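Long-range contacts in uncharacterized peroxidase-related protein (Silicibacter sp., PDB 2PFX), which is of unknown function but is probably an oxidoreductase related to the AhpD-like peroxidase group, whose two-cysteine motif it carries: residues 86-91 / 180-185; 69-74 / 95-100. All blocks are in the same frame, centred on the assembly; numbering follows the deposited sequence.

Contact 1 of 2, residues 86-91 / 180-185; sequences CFYCLV and MMPNAE
Pro-182 is wedged between Phe-87, Tyr-88 and Val-91, three side chains from the start of helix 87-101. Its CD lies 3.4 Å from Phe-87 CE2, and the two side chains meet at about a right angle. Val-91 closes in from one turn further along, its CG1 3.7 Å from Pro-182 CB. Tyr-88 brings CD2 to 3.3 Å from Pro-182 N, so the tyrosine packs on the backbone of the loop as well as on its side chains. Both aromatic residues have CG anti to the backbone N (chi1 -175° for Phe-87, 179° for Tyr-88), and both rings reach Pro-182, that of Tyr-88 extending to Met-180 and that of Phe-87 to the end of Met-181. Met-180, a selenomethionine, lays its SE over the middle of one Tyr-88 face, 4.0 Å from the ring centroid and only 8° off the normal, a Met-aromatic contact. Selenomethionine Met-181 makes another, its SE at the Phe-87 edge, 5.2 Å from the ring centroid. A water ties the backbones together, accepting from Tyr-88 N at 3.0 Å and donating to Met-180 O.

Further out, Tyr-88 OH is hydrogen-bonded to Val-40 N, and Asn-183 is held by Val-37 and Asn-39, which pins the ring and the loop to the same neighbourhood. Met-109 of the second subunit packs on Phe-87. Next to the packed residues, Cys-86 is the N-cap, its SG taking a weak bond from Cys-89 N. With Phe-87 and Tyr-88 between them, Cys-86 and Cys-89 make a CXXC motif, as in AhpD relatives; their SG atoms are 3.5 Å apart, too far for a disulfide. The chemistry is thus mostly apolar and aromatic, with a bridging water serving the N-H of Tyr-88, consistent with a loop that shields the start of the cysteine-bearing helix.

Contact 2 of 2, residues 69-74 / 95-100; sequences SKLERE and AAVRQL
Leu-71 and Leu-100, with Glu-74 and Val-97, join two consecutive helices, 70-84 and 87-101, into an antiparallel helical hairpin. The short axes approach to 9.2 Å with 152° between their N-to-C directions. The leucines slide past each other in opposite directions, Leu-71 CD1 reaching Leu-100 CB at 4.1 Å. Leu-100 points its CD1 at helix 70-84, where it crosses Glu-74 at about a right angle, 3.8 Å from CG, and also meets the backbone N of Leu-71.

Glu-74 brings a carboxylate into a mostly aliphatic seam; Lys-70 adds its CB at the margin, against Leu-100 CD1. The CB of Glu-74 rests on Val-97 CG2 at 3.7 Å; beyond it the chain bends at chi2 (-61°), and the carboxylate group settles on the methyl of Ala-96, with CD 3.4 Å from Ala-96 CB. The buried carboxylate is not without polar company: OE1 is hydrogen-bonded to His-93 on the facing helix. Glu-74 and His-93, together with Cys-86 and Cys-89, have the spacing of the Glu-Cys-Cys-His set of AhpD, so the hairpin probably carries the corresponding site here.

The N-terminus of helix 70-84 is secured by a capping box. Ser-69 OG accepts from Glu-72 N at 2.9 Å, and Ser-69 N returns a bond of 2.8 Å to Glu-72 OE1, nearly straight at 163°. Two donors of Arg-73 grip Ser-69 O from opposite faces of its plane; NE, at 3.1 Å, sits well above that plane rather than on a lone pair. Glu-72 in turn has a salt bridge to Arg-122, and Arg-73 NH1 bonds to Leu-61 O and Gly-64 O, fastening the start of the helix to helix 48-63 and the turn after it. Leu-106 and Leu-110 of helix 104-112 pack against Val-97.

Overall arrangement
Helix 87-101 serves both contacts, about 16 Å apart between centres: contact 1 uses its start and contact 2 a stretch near its C-terminal end. Contact 1 is wholly buried, tying the helix start to the loop after helix 155-178, and residues of two other subunits pack on it. Contact 2 is only partly buried, touches no other chain of the assembly and joins the helix to its predecessor, 70-84, with Lys-70 and Leu-100 at its exposed margin. Aromatic rings, selenium and a bridging water dominate the first; aliphatic side chains and one carboxylate make the second. Through Glu-74 and His-93, contact 2 leads back toward the cysteine pair beside contact 1.

Contact 1 of 2, residues 86-91 / 180-185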
loop_
_atom_site.group_PDB
_atom_site.type_symbol
_atom_site.label_atom_id
_atom_site.label_comp_id
_atom_site.label_asym_id
_atom_site.label_seq_id
_atom_site.Cartn_x
_atom_site.Cartn_y
_atom_site.Cartn_z
ATOM N N CYS A 86 9.478 -14.776 -0.828
ATOM C CA CYS A 86 10.600 -15.483 -0.257
ATOM C C CYS A 86 11.125 -16.585 -1.165
ATOM O O CYS A 86 10.574 -17.671 -1.243
ATOM C CB CYS A 86 10.197 -16.103 1.088
ATOM S SG CYS A 86 11.710 -16.809 1.853
ATOM N N PHE A 87 12.223 -16.316 -1.861
ATOM C CA PHE A 87 12.859 -17.281 -2.754
ATOM C C PHE A 87 13.147 -18.626 -2.107
ATOM O O PHE A 87 12.799 -19.646 -2.714
ATOM C CB PHE A 87 14.173 -16.676 -3.309
ATOM C CG PHE A 87 14.869 -17.546 -4.340
ATOM C CD1 PHE A 87 14.287 -17.975 -5.513
ATOM C CD2 PHE A 87 16.170 -17.963 -4.090
ATOM C CE1 PHE A 87 14.951 -18.808 -6.392
ATOM C CE2 PHE A 87 16.842 -18.768 -4.973
ATOM C CZ PHE A 87 16.247 -19.207 -6.146
ATOM N N TYR A 88 13.794 -18.657 -0.942
ATOM C CA TYR A 88 14.174 -19.904 -0.297
ATOM C C TYR A 88 12.925 -20.789 -0.176
ATOM O O TYR A 88 12.904 -21.974 -0.512
ATOM C CB TYR A 88 14.856 -19.715 1.083
ATOM C CG TYR A 88 15.215 -21.051 1.710
ATOM C CD1 TYR A 88 14.387 -21.844 2.497
ATOM C CD2 TYR A 88 16.504 -21.563 1.505
ATOM C CE1 TYR A 88 14.758 -23.038 3.030
ATOM C CE2 TYR A 88 16.898 -22.772 2.036
ATOM C CZ TYR A 88 16.029 -23.514 2.797
ATOM O OH TYR A 88 16.367 -24.716 3.360
ATOM N N CYS A 89 11.927 -20.191 0.461
ATOM C CA CYS A 89 10.789 -20.960 0.938
ATOM C C CYS A 89 9.915 -21.329 -0.249
ATOM O O CYS A 89 9.307 -22.396 -0.253
ATOM C CB CYS A 89 10.039 -20.131 1.989
ATOM S SG CYS A 89 11.021 -19.796 3.486
ATOM N N LEU A 90 9.873 -20.459 -1.259
ATOM C CA LEU A 90 9.065 -20.756 -2.446
ATOM C C LEU A 90 9.638 -21.971 -3.168
ATOM O O LEU A 90 8.911 -22.820 -3.680
ATOM C CB LEU A 90 8.958 -19.554 -3.370
ATOM C CG LEU A 90 7.924 -18.492 -2.970
ATOM C CD1 LEU A 90 8.155 -17.162 -3.669
ATOM C CD2 LEU A 90 6.518 -19.041 -3.251
ATOM N N VAL A 91 10.965 -22.036 -3.168
ATOM C CA VAL A 91 11.626 -23.176 -3.790
ATOM C C VAL A 91 11.470 -24.446 -2.965
ATOM O O VAL A 91 11.110 -25.494 -3.520
ATOM C CB VAL A 91 13.125 -22.864 -3.991
ATOM C CG1 VAL A 91 13.853 -24.133 -4.421
ATOM C CG2 VAL A 91 13.268 -21.716 -4.974
HETATM N N MSE A 180 19.313 -16.247 2.391
HETATM C CA MSE A 180 19.380 -17.700 2.502
HETATM C C MSE A 180 19.075 -18.355 1.167
HETATM O O MSE A 180 18.076 -18.063 0.504
HETATM C CB MSE A 180 18.400 -18.204 3.560
HETATM C CG MSE A 180 18.607 -19.659 3.925
HETATM SE SE MSE A 180 17.292 -20.208 5.194
HETATM C CE MSE A 180 18.043 -19.254 6.678
HETATM N N MSE A 181 19.960 -19.269 0.755
HETATM C CA MSE A 181 19.793 -19.837 -0.583
HETATM C C MSE A 181 19.250 -21.244 -0.565
HETATM O O MSE A 181 19.754 -22.113 0.157
HETATM C CB MSE A 181 21.167 -19.800 -1.267
HETATM C CG MSE A 181 21.534 -18.428 -1.797
HETATM SE SE MSE A 181 20.312 -17.713 -3.098
HETATM C CE MSE A 181 20.801 -19.059 -4.408
ATOM N N PRO A 182 18.221 -21.526 -1.353
ATOM C CA PRO A 182 17.750 -22.925 -1.403
ATOM C C PRO A 182 18.689 -23.872 -2.142
ATOM O O PRO A 182 19.405 -23.550 -3.091
ATOM C CB PRO A 182 16.409 -22.758 -2.113
ATOM C CG PRO A 182 16.643 -21.590 -3.021
ATOM C CD PRO A 182 17.449 -20.611 -2.208
ATOM N N ASN A 183 18.709 -25.130 -1.672
ATOM C CA ASN A 183 19.524 -26.176 -2.251
ATOM C C ASN A 183 19.179 -26.328 -3.718
ATOM O O ASN A 183 18.028 -26.402 -4.130
ATOM C CB ASN A 183 19.317 -27.534 -1.564
ATOM C CG ASN A 183 19.577 -27.513 -0.074
ATOM O OD1 ASN A 183 18.846 -26.808 0.628
ATOM N ND2 ASN A 183 20.577 -28.260 0.390
ATOM N N ALA A 184 20.212 -26.401 -4.544
ATOM C CA ALA A 184 19.977 -26.414 -5.988
ATOM C C ALA A 184 19.118 -27.592 -6.416
ATOM O O ALA A 184 18.438 -27.494 -7.436
ATOM C CB ALA A 184 21.319 -26.411 -6.707
ATOM N N GLU A 185 19.131 -28.661 -5.635
ATOM C CA GLU A 185 18.426 -29.874 -6.016
ATOM C C GLU A 185 16.927 -29.671 -6.084
ATOM O O GLU A 185 16.262 -30.373 -6.845
ATOM C CB GLU A 185 18.694 -31.015 -5.023
ATOM C CG GLU A 185 20.137 -31.505 -5.072
ATOM C CD GLU A 185 20.956 -30.941 -3.925
ATOM O OE1 GLU A 185 21.010 -29.700 -3.811
ATOM O OE2 GLU A 185 21.534 -31.723 -3.144
HETATM O O HOH W 1 15.429 -16.603 0.528
#

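Contact 2 of 2, residues 69-74 / 95-100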
loop_
_atom_site.group_PDB
_atom_site.type_symbol
_atom_site.label_atom_id
_atom_site.label_comp_id
_atom_site.label_asym_id
_atom_site.label_seq_id
_atom_site.Cartn_x
_atom_site.Cartn_y
_atom_site.Cartn_z
ATOM N N SER A 69 -3.913 -31.817 6.606
ATOM C CA SER A 69 -2.929 -32.757 6.072
ATOM C C SER A 69 -1.526 -32.163 6.010
ATOM O O SER A 69 -1.356 -30.942 6.130
ATOM C CB SER A 69 -3.357 -33.203 4.670
ATOM O OG SER A 69 -3.384 -32.128 3.751
ATOM N N LYS A 70 -0.540 -33.041 5.795
ATOM C CA LYS A 70 0.795 -32.501 5.531
ATOM C C LYS A 70 0.788 -31.546 4.338
ATOM O O LYS A 70 1.372 -30.470 4.418
ATOM C CB LYS A 70 1.797 -33.646 5.307
ATOM C CG LYS A 70 2.120 -34.313 6.638
ATOM C CD LYS A 70 3.145 -35.417 6.520
ATOM C CE LYS A 70 2.656 -36.723 7.134
ATOM N NZ LYS A 70 2.318 -36.562 8.581
ATOM N N LEU A 71 0.127 -31.957 3.263
ATOM C CA LEU A 71 0.023 -31.179 2.025
ATOM C C LEU A 71 -0.621 -29.838 2.307
ATOM O O LEU A 71 -0.129 -28.800 1.873
ATOM C CB LEU A 71 -0.770 -31.959 0.979
ATOM C CG LEU A 71 -1.196 -31.223 -0.300
ATOM C CD1 LEU A 71 -0.001 -30.603 -1.006
ATOM C CD2 LEU A 71 -1.963 -32.185 -1.199
ATOM N N GLU A 72 -1.716 -29.885 3.082
ATOM C CA GLU A 72 -2.424 -28.644 3.370
ATOM C C GLU A 72 -1.507 -27.620 4.028
ATOM O O GLU A 72 -1.559 -26.430 3.711
ATOM C CB GLU A 72 -3.656 -28.970 4.217
ATOM C CG GLU A 72 -4.876 -29.274 3.371
ATOM C CD GLU A 72 -6.035 -29.936 4.080
ATOM O OE1 GLU A 72 -5.910 -30.367 5.241
ATOM O OE2 GLU A 72 -7.121 -30.032 3.455
ATOM N N ARG A 73 -0.665 -28.108 4.938
ATOM C CA ARG A 73 0.251 -27.200 5.658
ATOM C C ARG A 73 1.325 -26.695 4.713
ATOM O O ARG A 73 1.719 -25.537 4.810
ATOM C CB ARG A 73 0.779 -27.930 6.885
ATOM C CG ARG A 73 -0.316 -28.151 7.920
ATOM C CD ARG A 73 0.199 -28.940 9.101
ATOM N NE ARG A 73 -0.078 -30.351 8.930
ATOM C CZ ARG A 73 0.284 -31.339 9.739
ATOM N NH1 ARG A 73 0.983 -31.115 10.835
ATOM N NH2 ARG A 73 -0.067 -32.587 9.442
ATOM N N GLU A 74 1.752 -27.558 3.805
ATOM C CA GLU A 74 2.713 -27.109 2.786
ATOM C C GLU A 74 2.075 -26.087 1.851
ATOM O O GLU A 74 2.760 -25.173 1.390
ATOM C CB GLU A 74 3.240 -28.279 1.974
ATOM C CG GLU A 74 4.283 -29.131 2.653
ATOM C CD GLU A 74 5.561 -28.402 3.031
ATOM O OE1 GLU A 74 5.726 -27.224 2.656
ATOM O OE2 GLU A 74 6.396 -29.048 3.713
ATOM N N ALA A 95 8.419 -27.326 -3.947
ATOM C CA ALA A 95 8.839 -28.694 -4.193
ATOM C C ALA A 95 7.988 -29.657 -3.384
ATOM O O ALA A 95 7.493 -30.663 -3.887
ATOM C CB ALA A 95 10.324 -28.898 -3.863
ATOM N N ALA A 96 7.823 -29.304 -2.106
ATOM C CA ALA A 96 7.037 -30.114 -1.184
ATOM C C ALA A 96 5.597 -30.261 -1.659
ATOM O O ALA A 96 5.051 -31.370 -1.618
ATOM C CB ALA A 96 7.076 -29.532 0.219
ATOM N N VAL A 97 4.978 -29.178 -2.108
ATOM C CA VAL A 97 3.629 -29.278 -2.673
ATOM C C VAL A 97 3.644 -30.121 -3.941
ATOM O O VAL A 97 2.749 -30.966 -4.163
ATOM C CB VAL A 97 3.053 -27.874 -2.919
ATOM C CG1 VAL A 97 1.761 -27.909 -3.723
ATOM C CG2 VAL A 97 2.794 -27.221 -1.569
ATOM N N ARG A 98 4.642 -29.971 -4.819
ATOM C CA ARG A 98 4.648 -30.786 -6.036
ATOM C C ARG A 98 4.763 -32.267 -5.656
ATOM O O ARG A 98 4.106 -33.122 -6.249
ATOM C CB ARG A 98 5.778 -30.386 -6.987
ATOM C CG ARG A 98 5.789 -28.947 -7.485
ATOM C CD ARG A 98 6.726 -28.829 -8.651
ATOM N NE ARG A 98 8.128 -29.056 -8.339
ATOM C CZ ARG A 98 8.921 -28.149 -7.791
ATOM N NH1 ARG A 98 8.472 -26.947 -7.474
ATOM N NH2 ARG A 98 10.192 -28.426 -7.540
ATOM N N GLN A 99 5.612 -32.559 -4.675
ATOM C CA GLN A 99 5.820 -33.912 -4.185
ATOM C C GLN A 99 4.551 -34.510 -3.584
ATOM O O GLN A 99 4.077 -35.577 -3.964
ATOM C CB GLN A 99 6.922 -33.928 -3.122
ATOM C CG GLN A 99 7.204 -35.320 -2.579
ATOM C CD GLN A 99 8.158 -35.296 -1.402
ATOM O OE1 GLN A 99 8.475 -34.244 -0.850
ATOM N NE2 GLN A 99 8.631 -36.478 -1.010
ATOM N N LEU A 100 3.986 -33.852 -2.587
ATOM C CA LEU A 100 2.914 -34.425 -1.795
ATOM C C LEU A 100 1.601 -34.504 -2.554
ATOM O O LEU A 100 0.747 -35.317 -2.190
ATOM C CB LEU A 100 2.713 -33.604 -0.515
ATOM C CG LEU A 100 3.837 -33.652 0.509
ATOM C CD1 LEU A 100 3.526 -32.742 1.692
ATOM C CD2 LEU A 100 4.061 -35.082 0.992
#